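Local coordinates for acyl-CoA dehydrogenase (Bacillus anthracis, PDB 3OWA), which probably oxidises acyl-CoA thioesters between their alpha and beta carbons, using bound FAD to take up the electrons, at residues Ser401-Asn404 / Arg405-Glu408; Asn411-Asn414 / Arg415-Val418; Lys515-Thr519 / Thr520-Lys524; Asp94-Ser97 / Ser98-Ala102. All blocks are in the same frame, centred on the assembly; numbering follows the deposited sequence. Where two conformers were deposited one is given.

Interaction 1 (Ser401-Asn404 / Arg405-Glu408); sequences SRIN and RIFE. With FAD (flavin-adenine dinucleotide), chain E.
Swung beside its own carbonyl carbon (chi1 -173°), CG1 of Ile403 comes over one face of the Phe407 ring, while a bend in Arg402 (chi2 59°) brings its guanidinium flat onto that of Arg405. The first contact is a CH-pi one, with Ile403 CG1 3.6 Å from the centroid of the Phe407 ring. At the end of the same branch, Ile403 CD1 reaches the flavin methyl C8M of FAD at 3.3 Å, and Phe407 CE2 brings the ring edge to 3.6 Å from FAD C6. Phe407 has two modelled conformers, and both ring contacts are those of one of them. The guanidinium groups stack with their planes 14° apart. Acids share out the gathered charge: Asp373 bridges to Arg405, and Asp377 of the second subunit to both arginines. Two amides converge on Ile403 O and fix the turn. Phe407 N, 2.9 Å from Ile403 O, lies almost straight ahead of the carbonyl, whereas Ile406 N, 2.8 Å from Ile403 O, comes in above the carbonyl plane. Following helix 393-401, this tight turn forms part of the FAD site at the dimer interface, against the dimethylbenzene end of the flavin.

Interaction 2 (Asn411-Asn414 / Arg415-Val418); sequences NEIN and RLIV. With FAD (flavin-adenine dinucleotide), chain E.
This is a contact between successive turns at the start of helix 411-427, on the stretch that faces the adenosine half of FAD. Regular i to i+4 bonds carry the backbone, among them Arg415 N to Asn411 O at 2.9 Å, with Leu416 N to Glu412 O and Ile417 N to Ile413 O following. The side chains divide the work. Glu412 folds at chi2 (67°), and its OE2 accepts the ribose hydroxyl FAD O2B at 3.0 Å. Its other oxygen, OE1, receives a water at 2.8 Å, and that water in turn accepts from Arg415 NH2 at 2.7 Å, so acid and base one turn apart are joined through solvent. Each also has direct partners: Glu412 pairs with Lys310 and Gln381 of the second subunit, and that Lys310 would be expected to favour the ionised form of Glu412; Arg415 pairs with Asp498 and Glu370. On the cofactor side, Ile413 CD1 packs 3.8 Å from FAD C5A and Leu416 CD1 3.7 Å from FAD N1A, their own CD1 atoms 4.4 Å apart, so two branched residues three apart bear on one adenine. Ile417 holds CG1 between its backbone N and carbonyl carbon (chi1 64°), which sets it 3.4 Å from Asn414 O, a buried carbonyl oxygen with no polar partner in the model. A helix start that offers a carboxylate to the ribose and aliphatic side chains to the base makes up the adenosine end of this enzyme's FAD pocket, completed by the second subunit.

Interaction 3 (Lys515-Thr519 / Thr520-Lys524); sequences KAIKT and TGLEK
Along 515-519 the last carbonyls of helix 490-520 reach forward to Thr520 and Gly521. Lys515 spends its carbonyl on Thr519, whose OG1 donates to Lys515 O at 2.7 Å from above the carbonyl plane; the ammonium group of Lys515 forms a salt bridge with Asp32. Ala516 O is gripped twice, by Thr519 N at 3.0 Å and by Thr520 N at 2.6 Å, the latter nearly in line with the carbonyl bond. Ile517 closes the final turn: its O accepts from Gly521 N at 2.8 Å. Its side chain lies next to Leu522, pointing the same way, with Ile517 CD1 4.2 Å from Leu522 CD2, and it also packs on Val529 of the next helix. Lys518 pairs with Glu514 in a salt bridge. Thr519 completes the segment, its OG1 held beside the backbone N (chi1 -62°), within range of the carbonyl one turn back. The chain then breaks from the helix at Gly521, where phi is +97°; having no CB, this residue avoids a clash with Thr520 O. It is a glycine-terminated helix end, with an apolar contact across the stop, at the surface bend between helices 490-520 and 526-554 of the C-terminal helical part.

Interaction 4 (Asp94-Ser97 / Ser98-Ala102); sequences DKVS and SALIA
Successive i to i+4 bonds start helix 95-105, running from a weak one, Ser98 N to Asp94 O at 3.3 Å, through Ala99 N to Lys95 O, to tighter ones such as Leu100 N to Val96 O at 2.9 Å. Asp94 stands at the N-cap. Its OD2 takes the amide of Ser97, N to OD2 2.8 Å and close to straight (170°), so an N-H of the first turn, with no helical carbonyl four residues before it, is satisfied by a carboxylate. The other oxygen, OD1, is hydrogen-bonded to His37 of helix 35-52, tying the cap to that helix. Ser98 places OG between its backbone N and carbonyl carbon (chi1 64°), facing back toward the preceding turn. There one water donates to both Lys95 O, at 2.7 Å, and Ser98 OG, at 2.9 Å, bridging that carbonyl and the hydroxyl; Ser98 OG is also bonded to Asp83. Further round, Val96 and Leu100 run side by side, Val96 CG1 4.2 Å from Leu100 CD1, and both pack on His37 and Phe33. Lys95 meets Phe332 of helix 305-336 in a cation-pi contact. What results is a classic aspartate N-cap, which begins helix 95-105 of the N-terminal alpha-helical domain, its first turns packed against helices 35-52 and 305-336.

How the interactions relate
Interactions 1 and 2 belong together. They follow closely along the chain, their centres 13 Å apart, and are joined by a probable hydrogen bond from Asn411 N to Arg405 O, 3.0 Å. Both touch the same FAD and the second subunit: interaction 1 at the flavin end, interaction 2 at the adenosine, so a turn and the following helix start together span much of the cofactor. Between them Thr410 also binds FAD. The other two touch neither FAD nor the partner subunit. Interaction 4, in the N-terminal domain, comes within about 11 Å of interaction 1 by nearest atoms, whereas interaction 3 is peripheral, its centre about 36 Å from those of interactions 1 and 2.

Interaction 1 (Ser401-Asn404 / Arg405-Glu408)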
loop_
_atom_site.group_PDB
_atom_site.type_symbol
_atom_site.label_atom_id
_atom_site.label_comp_id
_atom_site.label_asym_id
_atom_site.label_seq_id
_atom_site.Cartn_x
_atom_site.Cartn_y
_atom_site.Cartn_z
ATOM N N SER A 401 8.033 -4.390 5.318
ATOM C CA SER A 401 7.811 -2.955 5.399
ATOM C C SER A 401 6.562 -2.660 6.236
ATOM O O SER A 401 6.505 -1.659 6.969
ATOM C CB SER A 401 7.578 -2.398 3.971
ATOM O OG SER A 401 7.050 -1.064 3.982
ATOM N N ARG A 402 5.588 -3.550 6.160
ATOM C CA ARG A 402 4.210 -3.163 6.607
ATOM C C ARG A 402 4.164 -2.760 8.113
ATOM O O ARG A 402 3.341 -1.865 8.553
ATOM C CB ARG A 402 3.229 -4.299 6.237
ATOM C CG ARG A 402 1.729 -3.997 6.589
ATOM C CD ARG A 402 1.358 -2.681 5.803
ATOM N NE ARG A 402 0.055 -2.101 6.127
ATOM C CZ ARG A 402 -0.208 -1.324 7.183
ATOM N NH1 ARG A 402 0.728 -0.988 8.060
ATOM N NH2 ARG A 402 -1.429 -0.838 7.340
ATOM N N ILE A 403 5.039 -3.363 8.898
ATOM C CA ILE A 403 5.032 -3.162 10.356
ATOM C C ILE A 403 5.610 -1.790 10.689
ATOM O O ILE A 403 5.327 -1.236 11.765
ATOM C CB ILE A 403 5.734 -4.352 11.134
ATOM C CG1 ILE A 403 5.596 -4.267 12.672
ATOM C CG2 ILE A 403 7.233 -4.392 10.810
ATOM C CD1 ILE A 403 4.176 -4.289 13.167
ATOM N N ASN A 404 6.384 -1.188 9.781
ATOM C CA ASN A 404 7.034 0.046 10.166
ATOM C C ASN A 404 6.007 1.153 10.392
ATOM O O ASN A 404 6.314 2.120 11.096
ATOM C CB ASN A 404 8.024 0.545 9.132
ATOM C CG ASN A 404 9.140 -0.446 8.891
ATOM O OD1 ASN A 404 9.554 -1.125 9.812
ATOM N ND2 ASN A 404 9.580 -0.581 7.634
ATOM N N ARG A 405 4.811 1.031 9.805
ATOM C CA ARG A 405 3.792 2.094 9.997
ATOM C C ARG A 405 3.061 1.920 11.306
ATOM O O ARG A 405 2.143 2.705 11.666
ATOM C CB ARG A 405 2.843 2.150 8.795
ATOM C CG ARG A 405 3.560 2.509 7.485
ATOM C CD ARG A 405 2.803 2.101 6.221
ATOM N NE ARG A 405 1.396 2.507 6.381
ATOM C CZ ARG A 405 0.394 1.979 5.703
ATOM N NH1 ARG A 405 0.630 1.004 4.807
ATOM N NH2 ARG A 405 -0.858 2.395 5.962
ATOM N N ILE A 406 3.454 0.889 12.046
ATOM C CA ILE A 406 2.791 0.547 13.289
ATOM C C ILE A 406 3.740 0.693 14.465
ATOM O O ILE A 406 3.355 1.224 15.510
ATOM C CB ILE A 406 2.152 -0.861 13.197
ATOM C CG1 ILE A 406 0.895 -0.823 12.329
ATOM C CG2 ILE A 406 1.802 -1.406 14.588
ATOM C CD1 ILE A 406 0.655 -2.122 11.639
ATOM N N PHE A 407 5.011 0.332 14.224
ATOM C CA PHE A 407 6.145 0.499 15.148
ATOM C C PHE A 407 6.345 1.876 15.674
ATOM O O PHE A 407 6.059 2.860 14.969
ATOM C CB PHE A 407 7.461 0.160 14.439
ATOM C CG PHE A 407 7.834 -1.298 14.468
ATOM C CD1 PHE A 407 8.861 -1.763 13.637
ATOM C CD2 PHE A 407 7.222 -2.187 15.354
ATOM C CE1 PHE A 407 9.246 -3.132 13.658
ATOM C CE2 PHE A 407 7.626 -3.545 15.401
ATOM C CZ PHE A 407 8.625 -4.010 14.549
ATOM N N GLU A 408 6.890 1.968 16.898
ATOM C CA GLU A 408 7.392 3.290 17.351
ATOM C C GLU A 408 6.278 4.318 17.342
ATOM O O GLU A 408 6.488 5.509 17.017
ATOM C CB GLU A 408 8.632 3.779 16.572
ATOM C CG GLU A 408 9.852 2.802 16.688
ATOM C CD GLU A 408 10.442 2.619 18.141
ATOM O OE1 GLU A 408 11.107 1.562 18.374
ATOM O OE2 GLU A 408 10.292 3.513 19.037
HETATM P PA FAD E . -3.528 -0.293 19.141
HETATM O O1A FAD E . -4.602 -1.211 19.669
HETATM O O2A FAD E . -2.886 0.606 20.135
HETATM O O5B FAD E . -4.063 0.553 17.920
HETATM C C5B FAD E . -4.997 0.068 16.988
HETATM C C4B FAD E . -5.417 1.167 16.023
HETATM O O4B FAD E . -6.075 2.236 16.723
HETATM C C3B FAD E . -4.206 1.761 15.312
HETATM O O3B FAD E . -4.525 2.168 13.983
HETATM C C2B FAD E . -3.969 3.012 16.121
HETATM O O2B FAD E . -3.314 4.004 15.391
HETATM C C1B FAD E . -5.378 3.432 16.454
HETATM N N9A FAD E . -5.397 4.299 17.636
HETATM C C8A FAD E . -4.957 4.003 18.900
HETATM N N7A FAD E . -5.150 5.064 19.703
HETATM C C5A FAD E . -5.736 6.034 18.979
HETATM C C6A FAD E . -6.178 7.342 19.301
HETATM N N6A FAD E . -6.136 7.803 20.557
HETATM N N1A FAD E . -6.738 8.100 18.304
HETATM C C2A FAD E . -6.879 7.600 17.018
HETATM N N3A FAD E . -6.478 6.304 16.708
HETATM C C4A FAD E . -5.901 5.545 17.668
HETATM N N1 FAD E . 6.692 -3.165 21.847
HETATM C C2 FAD E . 7.742 -3.095 22.735
HETATM O O2 FAD E . 7.649 -2.421 23.738
HETATM N N3 FAD E . 8.926 -3.774 22.526
HETATM C C4 FAD E . 9.096 -4.566 21.436
HETATM O O4 FAD E . 10.188 -5.140 21.293
HETATM C C4X FAD E . 8.044 -4.645 20.517
HETATM N N5 FAD E . 8.177 -5.470 19.418
HETATM C C5X FAD E . 7.123 -5.614 18.527
HETATM C C6 FAD E . 7.293 -6.460 17.426
HETATM C C7 FAD E . 6.236 -6.638 16.540
HETATM C C7M FAD E . 6.409 -7.566 15.356
HETATM C C8 FAD E . 5.025 -5.952 16.784
HETATM C C8M FAD E . 3.831 -6.055 15.892
HETATM C C9 FAD E . 4.884 -5.075 17.854
HETATM C C9A FAD E . 5.919 -4.899 18.740
HETATM N N10 FAD E . 5.786 -4.026 19.808
HETATM C C10 FAD E . 6.829 -3.941 20.723
HETATM C "C1'" FAD E . 4.468 -3.319 20.097
HETATM C "C2'" FAD E . 4.053 -2.300 19.030
HETATM O "O2'" FAD E . 4.978 -1.277 18.738
HETATM C "C3'" FAD E . 2.420 -1.954 19.111
HETATM O "O3'" FAD E . 1.902 -2.797 18.142
HETATM C "C4'" FAD E . 2.090 -0.694 18.884
HETATM O "O4'" FAD E . 2.798 0.080 19.851
HETATM C "C5'" FAD E . 0.623 -0.292 18.727
HETATM O "O5'" FAD E . -0.128 -1.061 19.629
HETATM P P FAD E . -1.298 -2.035 19.202
HETATM O O1P FAD E . -0.696 -2.995 18.200
HETATM O O2P FAD E . -1.875 -2.687 20.427
HETATM O O3P FAD E . -2.366 -1.163 18.404
#

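Interaction 2 (Asn411-Asn414 / Arg415-Val418)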
loop_
_atom_site.group_PDB
_atom_site.type_symbol
_atom_site.label_atom_id
_atom_site.label_comp_id
_atom_site.label_asym_id
_atom_site.label_seq_id
_atom_site.Cartn_x
_atom_site.Cartn_y
_atom_site.Cartn_z
ATOM N N ASN A 411 1.526 5.388 12.809
ATOM C CA ASN A 411 1.574 6.665 12.147
ATOM C C ASN A 411 0.404 7.594 12.521
ATOM O O ASN A 411 0.535 8.827 12.464
ATOM C CB ASN A 411 1.676 6.483 10.644
ATOM C CG ASN A 411 3.046 5.980 10.239
ATOM O OD1 ASN A 411 3.930 5.841 11.092
ATOM N ND2 ASN A 411 3.246 5.730 8.958
ATOM N N GLU A 412 -0.728 7.026 12.927
ATOM C CA GLU A 412 -1.843 7.893 13.376
ATOM C C GLU A 412 -1.421 8.665 14.636
ATOM O O GLU A 412 -1.661 9.872 14.758
ATOM C CB GLU A 412 -3.100 7.067 13.719
ATOM C CG GLU A 412 -3.773 6.407 12.482
ATOM C CD GLU A 412 -2.906 5.311 11.841
ATOM O OE1 GLU A 412 -2.750 5.316 10.591
ATOM O OE2 GLU A 412 -2.377 4.453 12.601
ATOM N N ILE A 413 -0.855 7.945 15.605
ATOM C CA ILE A 413 -0.508 8.573 16.866
ATOM C C ILE A 413 0.599 9.613 16.629
ATOM O O ILE A 413 0.534 10.740 17.142
ATOM C CB ILE A 413 -0.088 7.508 17.932
ATOM C CG1 ILE A 413 -1.318 6.731 18.437
ATOM C CG2 ILE A 413 0.713 8.161 19.072
ATOM C CD1 ILE A 413 -2.302 7.550 19.270
ATOM N N ASN A 414 1.610 9.218 15.850
ATOM C CA ASN A 414 2.687 10.127 15.452
ATOM C C ASN A 414 2.191 11.390 14.761
ATOM O O ASN A 414 2.763 12.454 14.973
ATOM C CB ASN A 414 3.665 9.426 14.536
ATOM C CG ASN A 414 4.742 8.685 15.292
ATOM O OD1 ASN A 414 4.672 7.483 15.478
ATOM N ND2 ASN A 414 5.756 9.414 15.727
ATOM N N ARG A 415 1.140 11.281 13.950
ATOM C CA ARG A 415 0.524 12.438 13.320
ATOM C C ARG A 415 -0.242 13.295 14.316
ATOM O O ARG A 415 -0.126 14.519 14.290
ATOM C CB ARG A 415 -0.426 12.040 12.175
ATOM C CG ARG A 415 0.316 11.677 10.871
ATOM C CD ARG A 415 -0.658 11.023 9.865
ATOM N NE ARG A 415 -0.127 11.110 8.502
ATOM C CZ ARG A 415 0.185 10.065 7.736
ATOM N NH1 ARG A 415 0.658 10.263 6.503
ATOM N NH2 ARG A 415 -0.009 8.827 8.183
ATOM N N LEU A 416 -1.018 12.657 15.186
ATOM C CA LEU A 416 -1.853 13.378 16.134
ATOM C C LEU A 416 -1.066 14.216 17.136
ATOM O O LEU A 416 -1.547 15.237 17.594
ATOM C CB LEU A 416 -2.750 12.419 16.907
ATOM C CG LEU A 416 -3.843 11.743 16.111
ATOM C CD1 LEU A 416 -4.436 10.665 17.000
ATOM C CD2 LEU A 416 -4.910 12.788 15.738
ATOM N N ILE A 417 0.150 13.807 17.449
ATOM C CA ILE A 417 0.916 14.535 18.442
ATOM C C ILE A 417 1.655 15.745 17.880
ATOM O O ILE A 417 2.018 16.644 18.655
ATOM C CB ILE A 417 1.901 13.625 19.216
ATOM C CG1 ILE A 417 2.979 13.048 18.283
ATOM C CG2 ILE A 417 1.128 12.531 19.965
ATOM C CD1 ILE A 417 3.821 11.970 18.957
ATOM N N VAL A 418 1.874 15.783 16.568
ATOM C CA VAL A 418 2.581 16.901 15.966
ATOM C C VAL A 418 1.961 18.318 16.225
ATOM O O VAL A 418 2.664 19.230 16.715
ATOM C CB VAL A 418 2.923 16.650 14.456
ATOM C CG1 VAL A 418 3.317 17.968 13.752
ATOM C CG2 VAL A 418 4.054 15.631 14.331
HETATM P PA FAD E . -3.528 -0.293 19.141
HETATM O O1A FAD E . -4.602 -1.211 19.669
HETATM O O2A FAD E . -2.886 0.606 20.135
HETATM O O5B FAD E . -4.063 0.553 17.920
HETATM C C5B FAD E . -4.997 0.068 16.988
HETATM C C4B FAD E . -5.417 1.167 16.023
HETATM O O4B FAD E . -6.075 2.236 16.723
HETATM C C3B FAD E . -4.206 1.761 15.312
HETATM O O3B FAD E . -4.525 2.168 13.983
HETATM C C2B FAD E . -3.969 3.012 16.121
HETATM O O2B FAD E . -3.314 4.004 15.391
HETATM C C1B FAD E . -5.378 3.432 16.454
HETATM N N9A FAD E . -5.397 4.299 17.636
HETATM C C8A FAD E . -4.957 4.003 18.900
HETATM N N7A FAD E . -5.150 5.064 19.703
HETATM C C5A FAD E . -5.736 6.034 18.979
HETATM C C6A FAD E . -6.178 7.342 19.301
HETATM N N6A FAD E . -6.136 7.803 20.557
HETATM N N1A FAD E . -6.738 8.100 18.304
HETATM C C2A FAD E . -6.879 7.600 17.018
HETATM N N3A FAD E . -6.478 6.304 16.708
HETATM C C4A FAD E . -5.901 5.545 17.668
HETATM N N1 FAD E . 6.692 -3.165 21.847
HETATM C C2 FAD E . 7.742 -3.095 22.735
HETATM O O2 FAD E . 7.649 -2.421 23.738
HETATM N N3 FAD E . 8.926 -3.774 22.526
HETATM C C4 FAD E . 9.096 -4.566 21.436
HETATM O O4 FAD E . 10.188 -5.140 21.293
HETATM C C4X FAD E . 8.044 -4.645 20.517
HETATM N N5 FAD E . 8.177 -5.470 19.418
HETATM C C5X FAD E . 7.123 -5.614 18.527
HETATM C C6 FAD E . 7.293 -6.460 17.426
HETATM C C7 FAD E . 6.236 -6.638 16.540
HETATM C C7M FAD E . 6.409 -7.566 15.356
HETATM C C8 FAD E . 5.025 -5.952 16.784
HETATM C C8M FAD E . 3.831 -6.055 15.892
HETATM C C9 FAD E . 4.884 -5.075 17.854
HETATM C C9A FAD E . 5.919 -4.899 18.740
HETATM N N10 FAD E . 5.786 -4.026 19.808
HETATM C C10 FAD E . 6.829 -3.941 20.723
HETATM C "C1'" FAD E . 4.468 -3.319 20.097
HETATM C "C2'" FAD E . 4.053 -2.300 19.030
HETATM O "O2'" FAD E . 4.978 -1.277 18.738
HETATM C "C3'" FAD E . 2.420 -1.954 19.111
HETATM O "O3'" FAD E . 1.902 -2.797 18.142
HETATM C "C4'" FAD E . 2.090 -0.694 18.884
HETATM O "O4'" FAD E . 2.798 0.080 19.851
HETATM C "C5'" FAD E . 0.623 -0.292 18.727
HETATM O "O5'" FAD E . -0.128 -1.061 19.629
HETATM P P FAD E . -1.298 -2.035 19.202
HETATM O O1P FAD E . -0.696 -2.995 18.200
HETATM O O2P FAD E . -1.875 -2.687 20.427
HETATM O O3P FAD E . -2.366 -1.163 18.404
HETATM O O HOH W 1 -2.018 7.871 9.636
#

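Interaction 3 (Lys515-Thr519 / Thr520-Lys524)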
loop_
_atom_site.group_PDB
_atom_site.type_symbol
_atom_site.label_atom_id
_atom_site.label_comp_id
_atom_site.label_asym_id
_atom_site.label_seq_id
_atom_site.Cartn_x
_atom_site.Cartn_y
_atom_site.Cartn_z
ATOM N N LYS A 515 22.549 23.743 -1.008
ATOM C CA LYS A 515 23.889 23.563 -0.474
ATOM C C LYS A 515 24.847 22.884 -1.465
ATOM O O LYS A 515 26.000 23.315 -1.615
ATOM C CB LYS A 515 23.860 22.833 0.880
ATOM C CG LYS A 515 25.225 22.278 1.277
ATOM C CD LYS A 515 25.674 22.679 2.659
ATOM C CE LYS A 515 24.723 22.279 3.733
ATOM N NZ LYS A 515 25.492 22.196 5.014
ATOM N N ALA A 516 24.365 21.848 -2.147
ATOM C CA ALA A 516 25.157 21.129 -3.134
ATOM C C ALA A 516 25.606 22.049 -4.265
ATOM O O ALA A 516 26.766 22.022 -4.674
ATOM C CB ALA A 516 24.387 19.975 -3.689
ATOM N N ILE A 517 24.670 22.852 -4.755
ATOM C CA ILE A 517 24.925 23.781 -5.843
ATOM C C ILE A 517 26.074 24.716 -5.437
ATOM O O ILE A 517 27.072 24.813 -6.145
ATOM C CB ILE A 517 23.636 24.527 -6.259
ATOM C CG1 ILE A 517 22.693 23.562 -6.983
ATOM C CG2 ILE A 517 23.947 25.776 -7.173
ATOM C CD1 ILE A 517 21.298 24.048 -7.075
ATOM N N LYS A 518 25.946 25.323 -4.262
ATOM C CA LYS A 518 26.921 26.264 -3.745
ATOM C C LYS A 518 28.225 25.595 -3.415
ATOM O O LYS A 518 29.242 26.268 -3.285
ATOM C CB LYS A 518 26.352 26.978 -2.525
ATOM C CG LYS A 518 24.949 27.505 -2.844
ATOM C CD LYS A 518 24.507 28.709 -2.032
ATOM C CE LYS A 518 23.130 29.150 -2.520
ATOM N NZ LYS A 518 22.368 29.978 -1.545
ATOM N N THR A 519 28.202 24.271 -3.314
ATOM C CA THR A 519 29.397 23.498 -2.999
ATOM C C THR A 519 30.113 22.910 -4.225
ATOM O O THR A 519 31.343 22.950 -4.302
ATOM C CB THR A 519 29.058 22.387 -1.972
ATOM O OG1 THR A 519 28.593 23.011 -0.771
ATOM C CG2 THR A 519 30.268 21.502 -1.654
ATOM N N THR A 520 29.347 22.363 -5.168
ATOM C CA THR A 520 29.905 21.582 -6.291
ATOM C C THR A 520 29.364 22.006 -7.685
ATOM O O THR A 520 29.733 21.417 -8.706
ATOM C CB THR A 520 29.722 20.049 -6.024
ATOM O OG1 THR A 520 30.270 19.727 -4.740
ATOM C CG2 THR A 520 30.434 19.188 -7.060
ATOM N N GLY A 521 28.499 23.022 -7.721
ATOM C CA GLY A 521 28.003 23.574 -8.990
ATOM C C GLY A 521 26.652 23.051 -9.460
ATOM O O GLY A 521 26.084 22.121 -8.862
ATOM N N LEU A 522 26.138 23.649 -10.537
ATOM C CA LEU A 522 24.820 23.307 -11.072
ATOM C C LEU A 522 24.903 22.025 -11.880
ATOM O O LEU A 522 24.083 21.101 -11.710
ATOM C CB LEU A 522 24.284 24.435 -11.966
ATOM C CG LEU A 522 22.893 25.052 -11.708
ATOM C CD1 LEU A 522 22.363 25.763 -12.951
ATOM C CD2 LEU A 522 21.880 24.046 -11.227
ATOM N N GLU A 523 25.910 21.975 -12.744
ATOM C CA GLU A 523 26.095 20.884 -13.688
ATOM C C GLU A 523 26.232 19.526 -13.029
ATOM O O GLU A 523 25.691 18.535 -13.531
ATOM C CB GLU A 523 27.313 21.148 -14.562
ATOM C CG GLU A 523 27.178 20.545 -15.931
ATOM C CD GLU A 523 27.318 21.591 -17.012
ATOM O OE1 GLU A 523 26.320 21.849 -17.723
ATOM O OE2 GLU A 523 28.418 22.171 -17.138
ATOM N N LYS A 524 26.920 19.473 -11.895
ATOM C CA LYS A 524 27.102 18.205 -11.197
ATOM C C LYS A 524 25.893 17.814 -10.315
ATOM O O LYS A 524 25.755 16.652 -9.934
ATOM C CB LYS A 524 28.396 18.212 -10.388
ATOM C CG LYS A 524 29.619 18.688 -11.187
ATOM C CD LYS A 524 30.903 18.283 -10.502
ATOM C CE LYS A 524 32.080 19.103 -11.015
ATOM N NZ LYS A 524 33.211 19.000 -10.065
#

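Interaction 4 (Asp94-Ser97 / Ser98-Ala102)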
loop_
_atom_site.group_PDB
_atom_site.type_symbol
_atom_site.label_atom_id
_atom_site.label_comp_id
_atom_site.label_asym_id
_atom_site.label_seq_id
_atom_site.Cartn_x
_atom_site.Cartn_y
_atom_site.Cartn_z
ATOM N N ASP A 94 29.927 9.259 16.953
ATOM C CA ASP A 94 28.913 10.308 16.863
ATOM C C ASP A 94 27.582 9.764 16.295
ATOM O O ASP A 94 27.517 8.616 15.837
ATOM C CB ASP A 94 29.431 11.516 16.060
ATOM C CG ASP A 94 29.558 11.237 14.562
ATOM O OD1 ASP A 94 30.305 11.985 13.896
ATOM O OD2 ASP A 94 28.936 10.302 14.024
ATOM N N LYS A 95 26.532 10.585 16.338
ATOM C CA LYS A 95 25.199 10.124 15.950
ATOM C C LYS A 95 25.058 9.851 14.438
ATOM O O LYS A 95 24.208 9.027 14.017
ATOM C CB LYS A 95 24.127 11.122 16.394
ATOM C CG LYS A 95 24.038 11.333 17.898
ATOM C CD LYS A 95 23.581 10.087 18.612
ATOM C CE LYS A 95 23.981 10.115 20.086
ATOM N NZ LYS A 95 25.431 10.377 20.261
ATOM N N VAL A 96 25.869 10.521 13.632
ATOM C CA VAL A 96 25.879 10.287 12.199
ATOM C C VAL A 96 26.361 8.885 11.890
ATOM O O VAL A 96 25.750 8.186 11.100
ATOM C CB VAL A 96 26.708 11.348 11.432
ATOM C CG1 VAL A 96 26.770 10.993 9.954
ATOM C CG2 VAL A 96 26.081 12.732 11.594
ATOM N N SER A 97 27.441 8.469 12.554
ATOM C CA SER A 97 27.975 7.125 12.442
ATOM C C SER A 97 26.951 6.049 12.809
ATOM O O SER A 97 26.763 5.093 12.074
ATOM C CB SER A 97 29.232 6.984 13.325
ATOM O OG SER A 97 30.256 7.846 12.866
ATOM N N SER A 98 26.285 6.186 13.941
ATOM C CA SER A 98 25.296 5.156 14.293
ATOM C C SER A 98 24.013 5.208 13.430
ATOM O O SER A 98 23.322 4.200 13.297
ATOM C CB SER A 98 25.006 5.150 15.799
ATOM O OG SER A 98 24.422 6.355 16.219
ATOM N N ALA A 99 23.728 6.345 12.793
ATOM C CA ALA A 99 22.651 6.408 11.797
ATOM C C ALA A 99 23.082 5.622 10.562
ATOM O O ALA A 99 22.318 4.860 10.006
ATOM C CB ALA A 99 22.291 7.860 11.428
ATOM N N LEU A 100 24.318 5.810 10.136
ATOM C CA LEU A 100 24.821 5.108 8.971
ATOM C C LEU A 100 24.862 3.606 9.213
ATOM O O LEU A 100 24.602 2.821 8.290
ATOM C CB LEU A 100 26.200 5.637 8.601
ATOM C CG LEU A 100 26.130 6.895 7.734
ATOM C CD1 LEU A 100 27.507 7.597 7.596
ATOM C CD2 LEU A 100 25.561 6.548 6.359
ATOM N N ILE A 101 25.177 3.198 10.450
ATOM C CA ILE A 101 25.149 1.787 10.758
ATOM C C ILE A 101 23.714 1.214 10.588
ATOM O O ILE A 101 23.516 0.167 9.946
ATOM C CB ILE A 101 25.714 1.476 12.172
ATOM C CG1 ILE A 101 27.243 1.697 12.214
ATOM C CG2 ILE A 101 25.377 0.022 12.584
ATOM C CD1 ILE A 101 27.792 1.918 13.658
ATOM N N ALA A 102 22.712 1.931 11.095
ATOM C CA ALA A 102 21.311 1.489 10.921
ATOM C C ALA A 102 20.869 1.474 9.457
ATOM O O ALA A 102 20.174 0.544 9.009
ATOM C CB ALA A 102 20.352 2.340 11.764
HETATM O O HOH W 2 22.173 7.975 15.527
#